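Local coordinates for caspase Nc subunit 1 (PDB 2FP3), which is an initiator cysteine protease of the fruit fly that works in the caspase activation cascade leading to apoptosis, including steroid-triggered cell death during metamorphosis, at residues D109-F112 against K113-M117; N139-G143 against K144-E148; I256-F259 against C260-A264. The protein carries 2 engineered substitutions. All blocks are in the same frame, centred on the assembly; numbering follows the deposited sequence.

Contact 1 (D109-F112 against K113-M117); sequences DQFF and KLLTM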
loop_
_atom_site.group_PDB
_atom_site.type_symbol
_atom_site.label_atom_id
_atom_site.label_comp_id
_atom_site.label_asym_id
_atom_site.label_seq_id
_atom_site.Cartn_x
_atom_site.Cartn_y
_atom_site.Cartn_z
ATOM N N ASP A 109 -15.652 12.529 -0.565
ATOM C CA ASP A 109 -15.468 13.554 0.449
ATOM C C ASP A 109 -14.880 13.009 1.745
ATOM O O ASP A 109 -13.991 13.617 2.330
ATOM C CB ASP A 109 -16.799 14.249 0.735
ATOM C CG ASP A 109 -16.633 15.494 1.575
ATOM O OD1 ASP A 109 -15.911 16.412 1.129
ATOM O OD2 ASP A 109 -17.217 15.556 2.679
ATOM N N GLN A 110 -15.377 11.869 2.205
ATOM C CA GLN A 110 -14.870 11.282 3.439
ATOM C C GLN A 110 -13.422 10.838 3.257
ATOM O O GLN A 110 -12.571 11.069 4.119
ATOM C CB GLN A 110 -15.721 10.082 3.837
ATOM C CG GLN A 110 -17.171 10.409 4.124
ATOM C CD GLN A 110 -17.973 9.174 4.495
ATOM O OE1 GLN A 110 -18.006 8.194 3.749
ATOM N NE2 GLN A 110 -18.627 9.217 5.654
ATOM N N PHE A 111 -13.146 10.211 2.120
ATOM C CA PHE A 111 -11.809 9.724 1.833
ATOM C C PHE A 111 -10.730 10.771 2.018
ATOM O O PHE A 111 -9.758 10.540 2.728
ATOM C CB PHE A 111 -11.708 9.187 0.407
ATOM C CG PHE A 111 -10.329 8.724 0.054
ATOM C CD1 PHE A 111 -9.800 7.586 0.645
ATOM C CD2 PHE A 111 -9.525 9.481 -0.777
ATOM C CE1 PHE A 111 -8.490 7.217 0.426
ATOM C CE2 PHE A 111 -8.211 9.121 -1.004
ATOM C CZ PHE A 111 -7.689 7.984 -0.399
ATOM N N PHE A 112 -10.897 11.915 1.362
ATOM C CA PHE A 112 -9.918 12.991 1.453
ATOM C C PHE A 112 -9.846 13.640 2.826
ATOM O O PHE A 112 -8.865 14.310 3.146
ATOM C CB PHE A 112 -10.192 14.062 0.395
ATOM C CG PHE A 112 -9.767 13.665 -0.984
ATOM C CD1 PHE A 112 -10.681 13.127 -1.883
ATOM C CD2 PHE A 112 -8.435 13.789 -1.374
ATOM C CE1 PHE A 112 -10.275 12.717 -3.156
ATOM C CE2 PHE A 112 -8.019 13.384 -2.641
ATOM C CZ PHE A 112 -8.942 12.845 -3.534
ATOM N N LYS A 113 -10.884 13.463 3.629
ATOM C CA LYS A 113 -10.869 14.039 4.956
ATOM C C LYS A 113 -10.060 13.100 5.844
ATOM O O LYS A 113 -9.248 13.553 6.651
ATOM C CB LYS A 113 -12.291 14.211 5.499
ATOM C CG LYS A 113 -12.342 14.975 6.819
ATOM C CD LYS A 113 -13.763 15.354 7.215
ATOM C CE LYS A 113 -13.778 16.157 8.513
ATOM N NZ LYS A 113 -15.138 16.663 8.857
ATOM N N LEU A 114 -10.275 11.797 5.679
ATOM C CA LEU A 114 -9.546 10.794 6.454
ATOM C C LEU A 114 -8.057 10.920 6.170
ATOM O O LEU A 114 -7.233 10.936 7.077
ATOM C CB LEU A 114 -9.965 9.378 6.055
ATOM C CG LEU A 114 -11.402 8.915 6.238
ATOM C CD1 LEU A 114 -11.492 7.466 5.784
ATOM C CD2 LEU A 114 -11.832 9.061 7.698
ATOM N N LEU A 115 -7.737 10.985 4.883
ATOM C CA LEU A 115 -6.366 11.081 4.423
ATOM C C LEU A 115 -5.645 12.237 5.086
ATOM O O LEU A 115 -4.549 12.069 5.632
ATOM C CB LEU A 115 -6.346 11.232 2.899
ATOM C CG LEU A 115 -5.000 11.423 2.202
ATOM C CD1 LEU A 115 -4.022 10.320 2.585
ATOM C CD2 LEU A 115 -5.240 11.426 0.706
ATOM N N THR A 116 -6.275 13.405 5.052
ATOM C CA THR A 116 -5.695 14.603 5.643
ATOM C C THR A 116 -5.523 14.465 7.147
ATOM O O THR A 116 -4.508 14.882 7.707
ATOM C CB THR A 116 -6.575 15.827 5.368
ATOM O OG1 THR A 116 -6.801 15.941 3.956
ATOM C CG2 THR A 116 -5.902 17.082 5.884
ATOM N N MET A 117 -6.525 13.887 7.794
ATOM C CA MET A 117 -6.514 13.692 9.234
ATOM C C MET A 117 -5.354 12.762 9.614
ATOM O O MET A 117 -4.671 12.941 10.631
ATOM C CB MET A 117 -7.843 13.064 9.652
ATOM C CG MET A 117 -8.399 13.535 10.979
ATOM S SD MET A 117 -9.956 12.682 11.362
ATOM C CE MET A 117 -11.069 13.413 10.148
#
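Leu115 meets Phe111 one helical turn back, its CD2 methyl lying 4.1 Å from ring atom CE2 of Phe111 and coming at the ring obliquely. Four residues apart, the two side chains leave the same flank of the helix, and matching first torsions carry them off in the same sense: in Phe111 CG stands opposite the backbone N (chi1 178°), and Leu115 repeats this at 177°. The same CD2 methyl also approaches Phe112, more loosely, with 4.5 Å between Leu115 CD2 and Phe112 CD2. The ring of Phe112 receives Phe111 CD2 over one face, toward the rim. The two rings and the leucine make up a loosely joined apolar patch.

The main polar contacts run between backbone groups, with one side-chain hydroxyl joining in. Gln110 O accepts twice: Leu114 N reaches it at 2.9 Å, nearly in line with the carbonyl, while Lys113 N comes from above the carbonyl plane, so that an i+3 bond accompanies the regular i+4 one. Leu115 N adds a nearly straight bond to Phe111 O (3.0 Å, 167° at the hydrogen). Phe112 O is taken chiefly by the hydroxyl of Thr116, whose OG1 donates to it at 2.8 Å, with Thr116 N adding only a weak bond. Threonine can do this inside a helix because its hydroxyl, beside its own N, folds back on the preceding turn. Lys113, by contrast, runs out extended on the exposed flank, where its charge can meet water.

Helix 108-119 is amphipathic, and its apolar side lies on the central sheet of the caspase domain: Phe111 packs on Val67, Met132 and Leu134 and meets the ring of Phe149, Leu115 rests on Leu65 of strand 62-68, and Phe112 turns to Lys159 and Ile160 of helix 157-162.

Contact 2 (N139-G143 against K144-E148); sequences NSVEG and KEKVE
Val141 lies against the outer part of the Lys146 chain, CD, CE and the NZ beyond them, and this is the close-packed part of an otherwise exposed hairpin. Lys146 CE comes within 3.5 Å of Val141 CB, and Lys146 NZ lies 3.6 Å from Val141 CG1. The lysine can reach so far because its chain is fully extended beyond CG, crossing the valine at a slant; a long side chain with a charged end suits a partly exposed place, with its apolar shaft on the valine. Beneath it, Asn139 and Lys146 form an antiparallel hydrogen-bonded pair. Lys146 N gives a nearly straight bond to Asn139 O (2.8 Å, 174° at the hydrogen), whereas Asn139 N meets Lys146 O at 3.1 Å from well above the carbonyl plane.

Toward the tip the packing gives way to solvent. The chain reverses through a type II' turn from Val141 to Lys144, closed by Lys144 N on Val141 O at 2.8 Å. Glu142 occupies the first corner with a positive phi of 58°, unusual for a residue with a side chain, and Gly143 follows. The acidic and basic side chains here, Glu142 and Lys144, lead away from the turn, as suits exposed charges.

The hairpin joins strand 130-139 to strand 146-148, which pairs onward with strand 154-156 in an antiparallel branch of the sheet. Glu145 touches Met157 of helix 157-162 and Ala184, the changed residue at what is inferred to be an active-site position.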
loop_
_atom_site.group_PDB
_atom_site.type_symbol
_atom_site.label_atom_id
_atom_site.label_comp_id
_atom_site.label_asym_id
_atom_site.label_seq_id
_atom_site.Cartn_x
_atom_site.Cartn_y
_atom_site.Cartn_z
ATOM N N ASN A 139 -11.113 3.273 -13.058
ATOM C CA ASN A 139 -11.535 3.520 -14.433
ATOM C C ASN A 139 -10.455 4.301 -15.191
ATOM O O ASN A 139 -9.700 5.069 -14.593
ATOM C CB ASN A 139 -12.858 4.292 -14.420
ATOM C CG ASN A 139 -13.576 4.246 -15.752
ATOM O OD1 ASN A 139 -13.715 3.183 -16.358
ATOM N ND2 ASN A 139 -14.053 5.398 -16.207
ATOM N N SER A 140 -10.386 4.100 -16.506
ATOM C CA SER A 140 -9.387 4.773 -17.339
ATOM C C SER A 140 -9.988 5.773 -18.326
ATOM O O SER A 140 -9.804 5.644 -19.536
ATOM C CB SER A 140 -8.571 3.734 -18.113
ATOM O OG SER A 140 -8.004 2.772 -17.242
ATOM N N VAL A 141 -10.695 6.772 -17.803
ATOM C CA VAL A 141 -11.319 7.799 -18.637
ATOM C C VAL A 141 -10.282 8.600 -19.422
ATOM O O VAL A 141 -9.442 9.287 -18.836
ATOM C CB VAL A 141 -12.148 8.785 -17.781
ATOM C CG1 VAL A 141 -12.710 9.892 -18.656
ATOM C CG2 VAL A 141 -13.274 8.046 -17.084
ATOM N N GLU A 142 -10.353 8.515 -20.748
ATOM C CA GLU A 142 -9.424 9.231 -21.617
ATOM C C GLU A 142 -7.997 8.805 -21.294
ATOM O O GLU A 142 -7.713 7.618 -21.128
ATOM C CB GLU A 142 -9.567 10.743 -21.407
ATOM C CG GLU A 142 -10.972 11.287 -21.632
ATOM C CD GLU A 142 -11.380 11.279 -23.091
ATOM O OE1 GLU A 142 -10.739 11.991 -23.893
ATOM O OE2 GLU A 142 -12.343 10.563 -23.438
ATOM N N GLY A 143 -7.102 9.783 -21.209
ATOM C CA GLY A 143 -5.721 9.492 -20.881
ATOM C C GLY A 143 -5.534 9.574 -19.377
ATOM O O GLY A 143 -4.416 9.452 -18.869
ATOM N N LYS A 144 -6.641 9.782 -18.664
ATOM C CA LYS A 144 -6.623 9.887 -17.208
ATOM C C LYS A 144 -7.026 8.598 -16.500
ATOM O O LYS A 144 -7.654 7.715 -17.085
ATOM C CB LYS A 144 -7.538 11.021 -16.735
ATOM C CG LYS A 144 -6.990 12.420 -16.964
ATOM C CD LYS A 144 -7.788 13.445 -16.172
ATOM C CE LYS A 144 -7.265 14.858 -16.381
ATOM N NZ LYS A 144 -7.471 15.340 -17.777
ATOM N N GLU A 145 -6.660 8.512 -15.228
ATOM C CA GLU A 145 -6.959 7.356 -14.398
ATOM C C GLU A 145 -7.806 7.835 -13.221
ATOM O O GLU A 145 -7.462 8.814 -12.555
ATOM C CB GLU A 145 -5.648 6.735 -13.919
ATOM C CG GLU A 145 -5.777 5.460 -13.117
ATOM C CD GLU A 145 -4.456 4.715 -13.036
ATOM O OE1 GLU A 145 -3.423 5.366 -12.765
ATOM O OE2 GLU A 145 -4.447 3.481 -13.240
ATOM N N LYS A 146 -8.920 7.153 -12.976
ATOM C CA LYS A 146 -9.821 7.534 -11.897
ATOM C C LYS A 146 -10.049 6.433 -10.863
ATOM O O LYS A 146 -9.729 5.269 -11.093
ATOM C CB LYS A 146 -11.166 7.975 -12.482
ATOM C CG LYS A 146 -11.072 9.167 -13.430
ATOM C CD LYS A 146 -12.442 9.558 -13.968
ATOM C CE LYS A 146 -12.356 10.758 -14.900
ATOM N NZ LYS A 146 -13.694 11.133 -15.438
ATOM N N VAL A 147 -10.614 6.819 -9.724
ATOM C CA VAL A 147 -10.886 5.878 -8.645
ATOM C C VAL A 147 -12.307 6.076 -8.129
ATOM O O VAL A 147 -12.736 7.203 -7.899
ATOM C CB VAL A 147 -9.878 6.075 -7.480
ATOM C CG1 VAL A 147 -10.220 5.172 -6.325
ATOM C CG2 VAL A 147 -8.469 5.782 -7.961
ATOM N N GLU A 148 -13.031 4.972 -7.955
ATOM C CA GLU A 148 -14.413 5.003 -7.463
ATOM C C GLU A 148 -14.514 4.893 -5.950
ATOM O O GLU A 148 -13.641 4.316 -5.296
ATOM C CB GLU A 148 -15.225 3.840 -8.027
ATOM C CG GLU A 148 -15.809 4.005 -9.399
ATOM C CD GLU A 148 -16.878 2.962 -9.653
ATOM O OE1 GLU A 148 -18.016 3.148 -9.172
ATOM O OE2 GLU A 148 -16.571 1.945 -10.309
#

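Contact 3 (I256-F259 against C260-A264); sequences IQKF and CQVMA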
loop_
_atom_site.group_PDB
_atom_site.type_symbol
_atom_site.label_atom_id
_atom_site.label_comp_id
_atom_site.label_asym_id
_atom_site.label_seq_id
_atom_site.Cartn_x
_atom_site.Cartn_y
_atom_site.Cartn_z
ATOM N N ILE A 256 -2.548 -8.631 -3.735
ATOM C CA ILE A 256 -2.477 -8.386 -2.300
ATOM C C ILE A 256 -2.095 -9.626 -1.503
ATOM O O ILE A 256 -1.235 -9.562 -0.619
ATOM C CB ILE A 256 -3.815 -7.864 -1.757
ATOM C CG1 ILE A 256 -4.012 -6.418 -2.188
ATOM C CG2 ILE A 256 -3.836 -7.948 -0.241
ATOM C CD1 ILE A 256 -5.357 -5.872 -1.810
ATOM N N GLN A 257 -2.734 -10.750 -1.804
ATOM C CA GLN A 257 -2.430 -11.975 -1.079
ATOM C C GLN A 257 -0.982 -12.394 -1.278
ATOM O O GLN A 257 -0.277 -12.701 -0.312
ATOM C CB GLN A 257 -3.369 -13.103 -1.516
ATOM C CG GLN A 257 -4.830 -12.836 -1.173
ATOM C CD GLN A 257 -5.044 -12.563 0.308
ATOM O OE1 GLN A 257 -5.696 -11.584 0.683
ATOM N NE2 GLN A 257 -4.497 -13.428 1.156
ATOM N N LYS A 258 -0.537 -12.389 -2.530
ATOM C CA LYS A 258 0.825 -12.776 -2.856
ATOM C C LYS A 258 1.796 -11.814 -2.180
ATOM O O LYS A 258 2.876 -12.207 -1.721
ATOM C CB LYS A 258 1.026 -12.751 -4.372
ATOM C CG LYS A 258 2.167 -13.633 -4.832
ATOM C CD LYS A 258 1.922 -15.090 -4.451
ATOM C CE LYS A 258 3.147 -15.952 -4.730
ATOM N NZ LYS A 258 2.946 -17.388 -4.388
ATOM N N PHE A 259 1.403 -10.543 -2.126
ATOM C CA PHE A 259 2.227 -9.527 -1.492
ATOM C C PHE A 259 2.434 -9.848 -0.014
ATOM O O PHE A 259 3.564 -9.852 0.481
ATOM C CB PHE A 259 1.571 -8.154 -1.621
ATOM C CG PHE A 259 2.297 -7.074 -0.881
ATOM C CD1 PHE A 259 3.619 -6.765 -1.197
ATOM C CD2 PHE A 259 1.672 -6.377 0.146
ATOM C CE1 PHE A 259 4.306 -5.777 -0.500
ATOM C CE2 PHE A 259 2.356 -5.385 0.849
ATOM C CZ PHE A 259 3.672 -5.088 0.525
ATOM N N CYS A 260 1.337 -10.113 0.690
ATOM C CA CYS A 260 1.417 -10.430 2.104
ATOM C C CYS A 260 2.201 -11.710 2.319
ATOM O O CYS A 260 2.944 -11.827 3.298
ATOM C CB CYS A 260 0.020 -10.567 2.698
ATOM S SG CYS A 260 -0.913 -9.020 2.729
ATOM N N GLN A 261 2.046 -12.673 1.412
ATOM C CA GLN A 261 2.782 -13.926 1.552
ATOM C C GLN A 261 4.272 -13.646 1.447
ATOM O O GLN A 261 5.047 -14.058 2.315
ATOM C CB GLN A 261 2.368 -14.941 0.476
ATOM C CG GLN A 261 0.873 -15.239 0.444
ATOM C CD GLN A 261 0.505 -16.377 -0.504
ATOM O OE1 GLN A 261 0.977 -16.435 -1.644
ATOM N NE2 GLN A 261 -0.356 -17.279 -0.036
ATOM N N VAL A 262 4.664 -12.940 0.384
ATOM C CA VAL A 262 6.068 -12.593 0.140
ATOM C C VAL A 262 6.623 -11.720 1.264
ATOM O O VAL A 262 7.780 -11.857 1.661
ATOM C CB VAL A 262 6.234 -11.836 -1.203
ATOM C CG1 VAL A 262 7.696 -11.409 -1.393
ATOM C CG2 VAL A 262 5.770 -12.723 -2.358
ATOM N N MET A 263 5.799 -10.803 1.762
ATOM C CA MET A 263 6.216 -9.944 2.855
ATOM C C MET A 263 6.473 -10.830 4.080
ATOM O O MET A 263 7.512 -10.718 4.725
ATOM C CB MET A 263 5.121 -8.916 3.168
ATOM C CG MET A 263 5.078 -7.722 2.229
ATOM S SD MET A 263 6.490 -6.614 2.493
ATOM C CE MET A 263 5.874 -5.652 3.881
ATOM N N ALA A 264 5.531 -11.721 4.377
ATOM C CA ALA A 264 5.647 -12.618 5.522
ATOM C C ALA A 264 6.923 -13.450 5.516
ATOM O O ALA A 264 7.544 -13.642 6.562
ATOM C CB ALA A 264 4.443 -13.539 5.581
#
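A Met-aromatic contact sets this helical turn apart: Met263 lies alongside Phe259, four residues earlier, and folds over its ring. The CG methylene of Met263 sits over one face, 3.6 Å from the ring centroid and 20° off the normal, a CH-pi contact offset toward the rim. The sulfur follows obliquely, Met263 SD being 4.4 Å from the same centroid. The first torsion of the methionine (chi1 -80°) sets CG over the ring, and the bend at chi2 keeps SD beside it; a flexible thioether is well suited to such fitting. Beneath the pair, Met263 N bonds to Phe259 O at 2.7 Å.

Similar i to i+4 bonds join Cys260 N to Ile256 O and Val262 N to Lys258 O, the latter at 2.9 Å and nearly straight. Cys260, small and buried, places SG 4.3 Å from Ile256 CG2. On a more exposed flank Lys258 and Gln261 cross at an angle, OE1 of Gln261 lying against the aliphatic shaft of Lys258 at CD (3.3 Å).

Helix 251-266 packs on helices 82-95 and 272-284, Met263 touching Leu92 of one and Ile275 of the other, while Phe259 meets Thr279. Ile256 touches Pro182 in a loop. The caspase fold has a central sheet with helices on both faces, and this contact is part of one such helical layer.

The three contacts occupy different depths of one caspase domain. Contact 3 is buried, contact 1 partly so, and contact 2 lies at the surface; contacts 1 and 3 fall on opposite sides of the chain's centre, their own centres about 27 Å apart. Both helical contacts set an apolar side chain on a phenylalanine four residues back, leucine in contact 1 and methionine in contact 3, but contact 1 faces strands and helix 157-162 whereas contact 3 packs against two helices and several loops. Contact 2 replaces this with strand pairing, a tight turn and charged side chains. Strand 130-139 lies under contact 1 and enters contact 2, and helix 157-162 touches both.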